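Local coordinates for protein vibralactone Cyclase (Boreostereum vibrans, PDB 6KD0) that catalyses, as a member of the alpha/beta hydrolase family, the cyclization that forms the fused bicyclic beta-lactone of vibralactone, at residues Asp62-Glu67 against Ile120-Leu125; Val80-Pro85 against Leu153-Ala158; Tyr116-Ile121 against Val127-Ile132; Leu98-Cys103 against Glu332-Leu337. One frame throughout, in Å; residues are numbered along the deposited sequence.

Interaction 1. Residues Asp62-Glu67 against Ile120-Leu125; sequences DRYRLE and IICDKL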
# COMPACT_ATOMS: atom_id res chain seq x y z
N ASP A 62 13.48 -23.68 4.49
CA ASP A 62 12.51 -24.72 4.85
C ASP A 62 11.21 -24.15 5.40
O ASP A 62 10.22 -24.88 5.51
CB ASP A 62 13.11 -25.66 5.89
CG ASP A 62 13.62 -24.91 7.10
OD1 ASP A 62 14.67 -24.25 6.97
OD2 ASP A 62 12.97 -24.96 8.16
N ARG A 63 11.19 -22.87 5.77
CA ARG A 63 10.07 -22.32 6.53
C ARG A 63 9.02 -21.66 5.65
O ARG A 63 7.97 -21.24 6.16
CB ARG A 63 10.60 -21.32 7.56
CG ARG A 63 11.44 -21.98 8.67
CD ARG A 63 11.79 -20.99 9.77
NE ARG A 63 10.63 -20.66 10.59
CZ ARG A 63 10.23 -21.35 11.65
NH1 ARG A 63 10.90 -22.43 12.03
NH2 ARG A 63 9.17 -20.97 12.33
N TYR A 64 9.26 -21.55 4.35
CA TYR A 64 8.26 -20.99 3.45
C TYR A 64 8.54 -21.50 2.05
O TYR A 64 9.66 -21.91 1.73
CB TYR A 64 8.27 -19.46 3.48
CG TYR A 64 9.51 -18.89 2.83
CD1 TYR A 64 10.69 -18.77 3.54
CD2 TYR A 64 9.51 -18.51 1.49
CE1 TYR A 64 11.83 -18.27 2.95
CE2 TYR A 64 10.65 -18.01 0.88
CZ TYR A 64 11.80 -17.89 1.62
OH TYR A 64 12.95 -17.40 1.03
N ARG A 65 7.53 -21.42 1.20
CA ARG A 65 7.73 -21.69 -0.22
C ARG A 65 6.98 -20.63 -1.01
O ARG A 65 6.07 -19.97 -0.50
CB ARG A 65 7.27 -23.10 -0.63
CG ARG A 65 5.79 -23.35 -0.40
CD ARG A 65 5.42 -24.81 -0.65
NE ARG A 65 3.98 -25.01 -0.49
CZ ARG A 65 3.11 -24.91 -1.48
NH1 ARG A 65 3.54 -24.62 -2.71
NH2 ARG A 65 1.81 -25.10 -1.26
N LEU A 66 7.41 -20.47 -2.25
CA LEU A 66 6.83 -19.51 -3.18
C LEU A 66 6.10 -20.27 -4.27
O LEU A 66 6.57 -21.31 -4.73
CB LEU A 66 7.91 -18.65 -3.84
CG LEU A 66 8.88 -17.99 -2.89
CD1 LEU A 66 9.96 -17.25 -3.67
CD2 LEU A 66 8.14 -17.06 -1.96
N GLU A 67 4.96 -19.73 -4.72
CA GLU A 67 4.25 -20.28 -5.86
C GLU A 67 3.85 -19.14 -6.78
O GLU A 67 3.20 -18.19 -6.35
CB GLU A 67 3.03 -21.08 -5.41
CG GLU A 67 2.32 -21.79 -6.53
CD GLU A 67 2.68 -23.26 -6.63
OE1 GLU A 67 2.27 -24.05 -5.75
OE2 GLU A 67 3.37 -23.63 -7.61
N ILE A 120 9.39 -12.63 4.71
CA ILE A 120 9.54 -12.51 6.15
C ILE A 120 8.17 -12.57 6.82
O ILE A 120 7.96 -13.37 7.75
CB ILE A 120 10.30 -11.21 6.48
CG1 ILE A 120 11.73 -11.34 5.94
CG2 ILE A 120 10.26 -10.91 7.97
CD1 ILE A 120 12.46 -10.06 5.79
N ILE A 121 7.20 -11.83 6.27
CA ILE A 121 5.93 -11.65 6.96
C ILE A 121 5.16 -12.96 6.98
O ILE A 121 4.57 -13.34 8.01
CB ILE A 121 5.10 -10.52 6.31
CG1 ILE A 121 5.62 -9.15 6.76
CG2 ILE A 121 3.61 -10.69 6.63
CD1 ILE A 121 5.05 -7.98 5.99
N CYS A 122 5.19 -13.70 5.87
CA CYS A 122 4.45 -14.96 5.82
C CYS A 122 4.97 -15.93 6.88
O CYS A 122 4.18 -16.63 7.52
CB CYS A 122 4.51 -15.56 4.42
SG CYS A 122 5.79 -16.79 4.04
N ASP A 123 6.28 -15.89 7.17
CA ASP A 123 6.81 -16.75 8.23
C ASP A 123 6.49 -16.17 9.60
O ASP A 123 6.10 -16.91 10.52
CB ASP A 123 8.31 -16.92 8.03
CG ASP A 123 8.99 -17.63 9.18
OD1 ASP A 123 8.72 -18.83 9.39
OD2 ASP A 123 9.82 -16.98 9.86
N LYS A 124 6.58 -14.84 9.75
CA LYS A 124 6.41 -14.24 11.06
C LYS A 124 4.97 -14.35 11.53
O LYS A 124 4.72 -14.65 12.70
CB LYS A 124 6.86 -12.78 11.04
CG LYS A 124 6.46 -11.99 12.28
CD LYS A 124 7.67 -11.48 13.03
CE LYS A 124 7.27 -10.93 14.41
NZ LYS A 124 7.80 -11.80 15.50
N LEU A 125 4.01 -14.15 10.63
CA LEU A 125 2.60 -14.09 10.99
C LEU A 125 1.89 -15.41 10.79
O LEU A 125 0.74 -15.56 11.26
CB LEU A 125 1.90 -13.01 10.16
CG LEU A 125 1.82 -11.62 10.79
CD1 LEU A 125 3.11 -11.26 11.50
CD2 LEU A 125 1.47 -10.59 9.74
O HOH W 1 7.12 -20.56 8.45
O HOH W 2 7.66 -18.65 12.54
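Arg63 holds its CG opposite its own carbonyl carbon (chi1 -67°) and then bends about the CG-CD bond (chi3 72°), so that its NE is turned onto Asp123, whose carboxylate stands anti to the backbone N of its helix. NE and OD1 of Asp123 meet at 2.9 Å in a salt bridge with a fairly straight hydrogen bond, with an N-H...O angle of 156°. The oxygen is approached on its syn side, somewhat out of the carboxylate plane, and it lies slightly tilted from the guanidinium plane; the two flat groups stand almost perpendicular, and a single N-H makes the direct bond. A water widens the grip, accepting from Arg63 NH2 at 2.8 Å and donating to the carbonyl O of Asp123 at 3.1 Å. Beside this polar part, CB of Tyr64 packs on SG of Cys122 at 3.7 Å, and the sulfur sits obliquely to the phenol ring, 5.5 Å from its centroid. Sulfur suits this buried place, being polarisable and needing no strong polar partner. The hydroxyl of Tyr64 is hydrogen-bonded to Arg119, a turn earlier in the same helix. An alanine in place of Arg63 would remove the guanidinium, and Asp123 would probably lose its charge partner while the water between NH2 and the helix carbonyl would be held less firmly. Opposite charges at a partly exposed margin and sulfur against an aromatic residue within thus tie the start of strand 64-73 and the residue just before it to helix 115-125, and the nearby guanidinium would be expected to favour the ionised carboxylate.

Interaction 2. Residues Val80-Pro85 against Leu153-Ala158; sequences VRTYIP and LKWAAA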
# COMPACT_ATOMS: atom_id res chain seq x y z
N VAL A 80 1.03 -13.40 -10.50
CA VAL A 80 0.68 -13.39 -9.09
C VAL A 80 1.70 -14.25 -8.37
O VAL A 80 2.03 -15.34 -8.83
CB VAL A 80 -0.75 -13.95 -8.87
CG1 VAL A 80 -1.02 -14.15 -7.41
CG2 VAL A 80 -1.80 -13.05 -9.52
N ARG A 81 2.23 -13.77 -7.25
CA ARG A 81 3.10 -14.59 -6.43
C ARG A 81 2.47 -14.81 -5.06
O ARG A 81 1.95 -13.87 -4.45
CB ARG A 81 4.49 -13.96 -6.28
CG ARG A 81 5.37 -14.64 -5.23
CD ARG A 81 6.84 -14.23 -5.38
NE ARG A 81 7.47 -14.93 -6.49
CZ ARG A 81 8.78 -15.00 -6.69
NH1 ARG A 81 9.63 -14.40 -5.86
NH2 ARG A 81 9.25 -15.67 -7.73
N THR A 82 2.54 -16.05 -4.57
CA THR A 82 2.04 -16.42 -3.26
C THR A 82 3.20 -16.89 -2.40
O THR A 82 4.14 -17.53 -2.89
CB THR A 82 0.94 -17.50 -3.34
OG1 THR A 82 1.50 -18.72 -3.86
CG2 THR A 82 -0.19 -17.05 -4.25
N TYR A 83 3.10 -16.56 -1.12
CA TYR A 83 4.12 -16.76 -0.10
C TYR A 83 3.45 -17.61 0.97
O TYR A 83 2.53 -17.13 1.65
CB TYR A 83 4.60 -15.42 0.49
CG TYR A 83 5.14 -14.44 -0.53
CD1 TYR A 83 4.28 -13.72 -1.36
CD2 TYR A 83 6.51 -14.21 -0.66
CE1 TYR A 83 4.77 -12.83 -2.30
CE2 TYR A 83 7.01 -13.32 -1.60
CZ TYR A 83 6.13 -12.63 -2.41
OH TYR A 83 6.61 -11.75 -3.36
N ILE A 84 3.90 -18.85 1.12
CA ILE A 84 3.17 -19.89 1.84
C ILE A 84 4.06 -20.38 2.97
O ILE A 84 5.17 -20.84 2.71
CB ILE A 84 2.79 -21.05 0.91
CG1 ILE A 84 2.04 -20.50 -0.31
CG2 ILE A 84 2.03 -22.13 1.69
CD1 ILE A 84 2.11 -21.38 -1.54
N PRO A 85 3.63 -20.27 4.24
CA PRO A 85 4.44 -20.81 5.34
C PRO A 85 4.47 -22.33 5.31
O PRO A 85 3.46 -22.98 5.02
CB PRO A 85 3.73 -20.32 6.61
CG PRO A 85 2.38 -19.88 6.19
CD PRO A 85 2.39 -19.64 4.70
N LEU A 153 -7.71 -9.99 -6.41
CA LEU A 153 -8.35 -10.20 -5.10
C LEU A 153 -9.42 -11.29 -5.21
O LEU A 153 -9.52 -12.16 -4.34
CB LEU A 153 -8.97 -8.89 -4.61
CG LEU A 153 -9.58 -8.88 -3.20
CD1 LEU A 153 -8.49 -9.13 -2.16
CD2 LEU A 153 -10.32 -7.57 -2.90
N LYS A 154 -10.18 -11.27 -6.31
CA LYS A 154 -11.18 -12.30 -6.53
C LYS A 154 -10.52 -13.66 -6.72
O LYS A 154 -10.98 -14.66 -6.15
CB LYS A 154 -12.04 -11.96 -7.75
CG LYS A 154 -13.05 -10.84 -7.53
CD LYS A 154 -13.89 -10.62 -8.80
CE LYS A 154 -14.87 -11.76 -9.02
NZ LYS A 154 -15.66 -11.60 -10.29
N TRP A 155 -9.44 -13.70 -7.50
CA TRP A 155 -8.74 -14.95 -7.72
C TRP A 155 -8.22 -15.53 -6.41
O TRP A 155 -8.39 -16.72 -6.13
CB TRP A 155 -7.58 -14.74 -8.71
CG TRP A 155 -6.84 -16.01 -8.98
CD1 TRP A 155 -7.12 -16.92 -9.95
CD2 TRP A 155 -5.72 -16.53 -8.24
NE1 TRP A 155 -6.24 -17.98 -9.87
CE2 TRP A 155 -5.37 -17.76 -8.83
CE3 TRP A 155 -4.99 -16.07 -7.14
CZ2 TRP A 155 -4.31 -18.53 -8.36
CZ3 TRP A 155 -3.93 -16.85 -6.67
CH2 TRP A 155 -3.60 -18.06 -7.28
N ALA A 156 -7.60 -14.68 -5.59
CA ALA A 156 -7.02 -15.14 -4.33
C ALA A 156 -8.09 -15.65 -3.38
O ALA A 156 -7.89 -16.66 -2.70
CB ALA A 156 -6.21 -14.02 -3.67
N ALA A 157 -9.23 -14.95 -3.31
CA ALA A 157 -10.34 -15.42 -2.48
C ALA A 157 -10.85 -16.78 -2.97
O ALA A 157 -11.03 -17.71 -2.18
CB ALA A 157 -11.47 -14.39 -2.46
N ALA A 158 -11.04 -16.92 -4.27
CA ALA A 158 -11.70 -18.14 -4.75
C ALA A 158 -10.76 -19.34 -4.80
O ALA A 158 -11.20 -20.49 -4.68
CB ALA A 158 -12.30 -17.89 -6.13
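Trp155 lays the benzene end of its indole against Val80, its CZ3 coming within 4.0 Å of CG1 of that valine. The methyl arrives obliquely to the ring system. Trp155 gains this reach by carrying CG anti to its backbone N (chi1 -180°), which sends the long indole from the helix toward the strand. On the strand, the branch of Val80 that touches is also the one anti to its own N (chi1 171°). Two residues on, Thr82 offers CG2 to the same ring atom, CZ3, from the edge and near the ring plane, but at 4.5 Å the approach is loose. Its OG1 is hydrogen-bonded to the carbonyl O of Glu67 on the adjacent strand, while CG2 is the branch turned to the helix. A large side chain suits the helix position: the backbones stay well apart, with the CA atoms of Thr82 and Ala156 still 9.2 Å from each other, and the indole bridges the gap to the beta-branched residues of the strand. Its ring also meets that of Tyr69 and touches Ile71, both on strand 64-73. Val80 and Thr82 point to this helix while Arg81 and Tyr83, alternating with them, reach helix 115-125 across the sheet. A mixed sheet with helices 144-158 and 115-125 on its two faces is the layered build of the alpha/beta hydrolase fold.

Interaction 3. Residues Tyr116-Ile121 against Val127-Ile132; sequences YDLRII and VCAVSI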
# COMPACT_ATOMS: atom_id res chain seq x y z
N TYR A 116 11.07 -9.75 -0.48
CA TYR A 116 11.71 -10.17 0.76
C TYR A 116 10.82 -9.85 1.96
O TYR A 116 10.65 -10.71 2.85
CB TYR A 116 13.08 -9.51 0.92
CG TYR A 116 14.16 -10.18 0.08
CD1 TYR A 116 13.84 -10.96 -1.03
CD2 TYR A 116 15.50 -10.01 0.39
CE1 TYR A 116 14.82 -11.56 -1.80
CE2 TYR A 116 16.49 -10.61 -0.37
CZ TYR A 116 16.15 -11.38 -1.46
OH TYR A 116 17.13 -11.96 -2.20
N ASP A 117 10.20 -8.67 1.98
CA ASP A 117 9.36 -8.33 3.12
C ASP A 117 8.26 -9.37 3.30
O ASP A 117 8.01 -9.83 4.42
CB ASP A 117 8.75 -6.94 2.95
CG ASP A 117 9.66 -5.82 3.46
OD1 ASP A 117 10.27 -5.99 4.53
OD2 ASP A 117 9.78 -4.78 2.78
N LEU A 118 7.66 -9.82 2.19
CA LEU A 118 6.55 -10.77 2.31
C LEU A 118 7.05 -12.17 2.67
O LEU A 118 6.37 -12.88 3.43
CB LEU A 118 5.72 -10.79 1.02
CG LEU A 118 4.93 -9.49 0.76
CD1 LEU A 118 4.17 -9.55 -0.56
CD2 LEU A 118 3.95 -9.17 1.91
N ARG A 119 8.24 -12.57 2.19
CA ARG A 119 8.83 -13.81 2.67
C ARG A 119 8.94 -13.77 4.18
O ARG A 119 8.59 -14.73 4.88
CB ARG A 119 10.21 -14.05 2.06
CG ARG A 119 10.23 -14.39 0.60
CD ARG A 119 11.66 -14.36 0.10
NE ARG A 119 11.75 -14.24 -1.35
CZ ARG A 119 12.43 -15.07 -2.13
NH1 ARG A 119 13.09 -16.11 -1.60
NH2 ARG A 119 12.47 -14.87 -3.42
N ILE A 120 9.39 -12.63 4.71
CA ILE A 120 9.54 -12.51 6.15
C ILE A 120 8.17 -12.57 6.82
O ILE A 120 7.96 -13.37 7.75
CB ILE A 120 10.30 -11.21 6.48
CG1 ILE A 120 11.73 -11.34 5.94
CG2 ILE A 120 10.26 -10.91 7.97
CD1 ILE A 120 12.46 -10.06 5.79
N ILE A 121 7.20 -11.83 6.27
CA ILE A 121 5.93 -11.65 6.96
C ILE A 121 5.16 -12.96 6.98
O ILE A 121 4.57 -13.34 8.01
CB ILE A 121 5.10 -10.52 6.31
CG1 ILE A 121 5.62 -9.15 6.76
CG2 ILE A 121 3.61 -10.69 6.63
CD1 ILE A 121 5.05 -7.98 5.99
N VAL A 127 0.81 -16.49 7.75
CA VAL A 127 -0.24 -16.20 6.79
C VAL A 127 0.32 -16.45 5.40
O VAL A 127 1.52 -16.37 5.19
CB VAL A 127 -0.78 -14.75 6.89
CG1 VAL A 127 -1.27 -14.45 8.31
CG2 VAL A 127 0.29 -13.76 6.46
N CYS A 128 -0.57 -16.76 4.46
CA CYS A 128 -0.23 -16.80 3.05
C CYS A 128 -0.36 -15.39 2.49
O CYS A 128 -1.41 -14.76 2.62
CB CYS A 128 -1.16 -17.75 2.28
SG CYS A 128 -1.06 -19.45 2.86
N ALA A 129 0.71 -14.90 1.89
CA ALA A 129 0.70 -13.58 1.27
C ALA A 129 0.55 -13.71 -0.23
O ALA A 129 0.99 -14.69 -0.84
CB ALA A 129 1.98 -12.80 1.59
N VAL A 130 -0.08 -12.71 -0.84
CA VAL A 130 -0.27 -12.66 -2.29
C VAL A 130 0.16 -11.28 -2.76
O VAL A 130 -0.19 -10.28 -2.14
CB VAL A 130 -1.75 -12.91 -2.66
CG1 VAL A 130 -1.91 -12.96 -4.17
CG2 VAL A 130 -2.25 -14.18 -2.01
N SER A 131 0.94 -11.24 -3.84
CA SER A 131 1.43 -10.01 -4.45
C SER A 131 1.17 -10.08 -5.95
O SER A 131 1.39 -11.13 -6.56
CB SER A 131 2.93 -9.85 -4.18
OG SER A 131 3.36 -8.54 -4.54
N ILE A 132 0.71 -8.98 -6.55
CA ILE A 132 0.28 -9.06 -7.95
C ILE A 132 0.91 -7.95 -8.79
O ILE A 132 1.15 -6.83 -8.32
CB ILE A 132 -1.26 -9.05 -8.09
CG1 ILE A 132 -1.85 -7.63 -8.06
CG2 ILE A 132 -1.89 -9.99 -7.06
CD1 ILE A 132 -1.74 -6.91 -6.70
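Leu118 fits its two methyls over two alternate residues of strand 128-132, Ala129 and Ser131, whose side chains point to the helix, and there the contact is tight. CD1 rests on CB of Ser131 at 3.8 Å, while CD2 touches the methyl of Ala129, CB, at 4.1 Å. With CG opposite the carbonyl carbon (chi1 -69°), the branched end of the leucine is carried down to the strand, each methyl taking one residue of the alternating pair. Small residues suit these strand positions: the CA atoms of Leu118 and Ala129 come as near as 6.6 Å, and bulky side chains would be hard to seat between helix and sheet. Trp100 and Tyr83, on the strands at either side, also touch Leu118.

Toward the other end the fit slackens, as Ile121 and Val127 lose some surface here yet approach no nearer than 4.5 Å. The outer side of the helix turns from the strand; there Arg119, partly exposed, forms a salt bridge with Asp115. Helix 115-125 is the connection of a beta-alpha-beta crossover from strand 97-101 to strand 128-132. Since chiefly carbon surfaces meet closely, the second strand is held to its helix by shape and dispersion, and charged groups are kept to the helix's other sides.

Interaction 4. Residues Leu98-Cys103 against Glu332-Leu337; sequences LYWVHC and EGMSWL
Strand 97-101 and helix 321-338 approach with the CA atoms of Leu98 and Met334 8.7 Å apart, a spacing that one long side chain can span. Met334 does so with an extended chain, both torsions beyond CG being near 180°, and its methyl, CE, ends against two residues of the strand. CE lies 3.7 Å from CZ3 of Trp100, reaching the benzene part of the indole obliquely, and 4.0 Å from CD2 of Leu98. The sulfur takes part as well, with SD 4.0 Å from the same leucine methyl, CD2 of Leu98. Both strand side chains run at about a right angle to the methionine. Methionine suits the place because it is slim, flexible and largely apolar, with a polarisable sulfur, able to enter where a branched chain would be awkward. The strand is a central one of the alpha/beta hydrolase sheet, and just after it the sequence His-Cys-Gly-Gly resembles the HGGG motif that supplies the oxyanion hole in hormone-sensitive-lipase relatives, so it may have that role here. His102 folds back locally, its ND1 donating to O of Cys103 at 2.6 Å within the ring plane, and its ring stacks on Tyr134. Trp100, with CG anti to its N (chi1 172°), swings the far end of its indole toward the helix, while its NE1 makes a weak hydrogen bond to Asp114. Ile121 and Leu125 of helix 115-125 also touch Met334.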
# COMPACT_ATOMS: atom_id res chain seq x y z
N LEU A 98 -3.32 -12.80 3.27
CA LEU A 98 -2.90 -11.40 3.15
C LEU A 98 -2.71 -11.07 1.67
O LEU A 98 -1.91 -11.72 0.99
CB LEU A 98 -1.60 -11.15 3.90
CG LEU A 98 -0.97 -9.77 3.69
CD1 LEU A 98 -1.79 -8.67 4.35
CD2 LEU A 98 0.47 -9.75 4.19
N TYR A 99 -3.41 -10.06 1.18
CA TYR A 99 -3.32 -9.65 -0.23
C TYR A 99 -2.64 -8.29 -0.27
O TYR A 99 -3.20 -7.31 0.24
CB TYR A 99 -4.71 -9.61 -0.86
CG TYR A 99 -4.73 -9.30 -2.33
CD1 TYR A 99 -4.55 -10.32 -3.26
CD2 TYR A 99 -4.99 -8.01 -2.79
CE1 TYR A 99 -4.58 -10.07 -4.61
CE2 TYR A 99 -5.02 -7.75 -4.16
CZ TYR A 99 -4.82 -8.80 -5.06
OH TYR A 99 -4.86 -8.59 -6.41
N TRP A 100 -1.45 -8.23 -0.87
CA TRP A 100 -0.57 -7.07 -0.77
C TRP A 100 -0.46 -6.38 -2.12
O TRP A 100 -0.23 -7.03 -3.15
CB TRP A 100 0.83 -7.51 -0.27
CG TRP A 100 1.80 -6.40 -0.36
CD1 TRP A 100 2.57 -6.06 -1.44
CD2 TRP A 100 2.07 -5.41 0.65
NE1 TRP A 100 3.32 -4.94 -1.16
CE2 TRP A 100 3.04 -4.53 0.12
CE3 TRP A 100 1.61 -5.21 1.96
CZ2 TRP A 100 3.54 -3.45 0.85
CZ3 TRP A 100 2.11 -4.13 2.68
CH2 TRP A 100 3.07 -3.27 2.12
N VAL A 101 -0.62 -5.05 -2.12
CA VAL A 101 -0.57 -4.24 -3.34
C VAL A 101 0.61 -3.28 -3.27
O VAL A 101 0.62 -2.32 -2.47
CB VAL A 101 -1.87 -3.46 -3.56
CG1 VAL A 101 -1.92 -2.93 -5.01
CG2 VAL A 101 -3.06 -4.35 -3.25
N HIS A 102 1.57 -3.49 -4.17
CA HIS A 102 2.84 -2.76 -4.15
C HIS A 102 2.68 -1.30 -4.59
O HIS A 102 1.69 -0.89 -5.21
CB HIS A 102 3.87 -3.48 -5.04
CG HIS A 102 3.61 -3.31 -6.51
ND1 HIS A 102 3.88 -2.13 -7.18
CD2 HIS A 102 3.13 -4.17 -7.43
CE1 HIS A 102 3.54 -2.27 -8.45
NE2 HIS A 102 3.08 -3.49 -8.63
N CYS A 103 3.72 -0.52 -4.31
CA CYS A 103 3.76 0.91 -4.56
C CYS A 103 4.25 1.21 -5.97
O CYS A 103 4.54 0.32 -6.78
CB CYS A 103 4.68 1.60 -3.56
SG CYS A 103 6.44 1.41 -3.99
N GLU A 332 2.89 -5.23 13.04
CA GLU A 332 2.02 -5.19 14.21
C GLU A 332 0.59 -4.81 13.84
O GLU A 332 -0.37 -5.33 14.42
CB GLU A 332 2.55 -4.20 15.25
CG GLU A 332 3.62 -4.74 16.19
CD GLU A 332 4.23 -3.64 17.06
OE1 GLU A 332 5.30 -3.89 17.68
OE2 GLU A 332 3.64 -2.53 17.13
N GLY A 333 0.43 -3.88 12.89
CA GLY A 333 -0.91 -3.55 12.42
C GLY A 333 -1.57 -4.71 11.70
O GLY A 333 -2.76 -4.99 11.88
N MET A 334 -0.79 -5.41 10.87
CA MET A 334 -1.29 -6.66 10.29
C MET A 334 -1.73 -7.63 11.38
O MET A 334 -2.78 -8.28 11.26
CB MET A 334 -0.22 -7.30 9.42
CG MET A 334 0.09 -6.49 8.16
SD MET A 334 1.39 -7.21 7.16
CE MET A 334 1.24 -6.17 5.69
N SER A 335 -0.90 -7.80 12.41
CA SER A 335 -1.25 -8.73 13.48
C SER A 335 -2.53 -8.31 14.17
O SER A 335 -3.35 -9.17 14.51
CB SER A 335 -0.10 -8.83 14.49
OG SER A 335 0.85 -9.74 14.00
N TRP A 336 -2.72 -7.00 14.38
CA TRP A 336 -3.97 -6.51 14.95
C TRP A 336 -5.15 -6.91 14.07
O TRP A 336 -6.13 -7.48 14.55
CB TRP A 336 -3.91 -4.99 15.11
CG TRP A 336 -5.23 -4.38 15.49
CD1 TRP A 336 -5.97 -4.65 16.61
CD2 TRP A 336 -5.97 -3.41 14.74
NE1 TRP A 336 -7.13 -3.89 16.60
CE2 TRP A 336 -7.15 -3.12 15.47
CE3 TRP A 336 -5.74 -2.75 13.53
CZ2 TRP A 336 -8.10 -2.21 15.01
CZ3 TRP A 336 -6.68 -1.85 13.07
CH2 TRP A 336 -7.85 -1.58 13.82
N LEU A 337 -5.04 -6.65 12.77
CA LEU A 337 -6.13 -6.99 11.86
C LEU A 337 -6.41 -8.49 11.85
O LEU A 337 -7.58 -8.91 11.88
CB LEU A 337 -5.81 -6.48 10.46
CG LEU A 337 -5.72 -4.96 10.37
CD1 LEU A 337 -5.16 -4.52 8.99
CD2 LEU A 337 -7.08 -4.32 10.62

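Interactions 1 and 3 use overlapping parts of helix 115-125, interaction 3 by Leu118 and interaction 1 by Cys122 and Asp123, a turn further on: interaction 1 lies toward the protein's margin and is the one with a salt bridge and bound waters, whereas interaction 3 is buried and apolar. Interactions 2 and 4 are buried too, each resting on one long helix residue that reaches the sheet, a tryptophan in one and a methionine in the other. Helices 115-125 and 321-338 touch, joining interactions 3 and 4. Strands 64-73, 76-85, 128-132 and 97-101 lie side by side; backbone bonds such as Tyr83 N to Ala129 O (2.8 Å) link interactions 2 and 3.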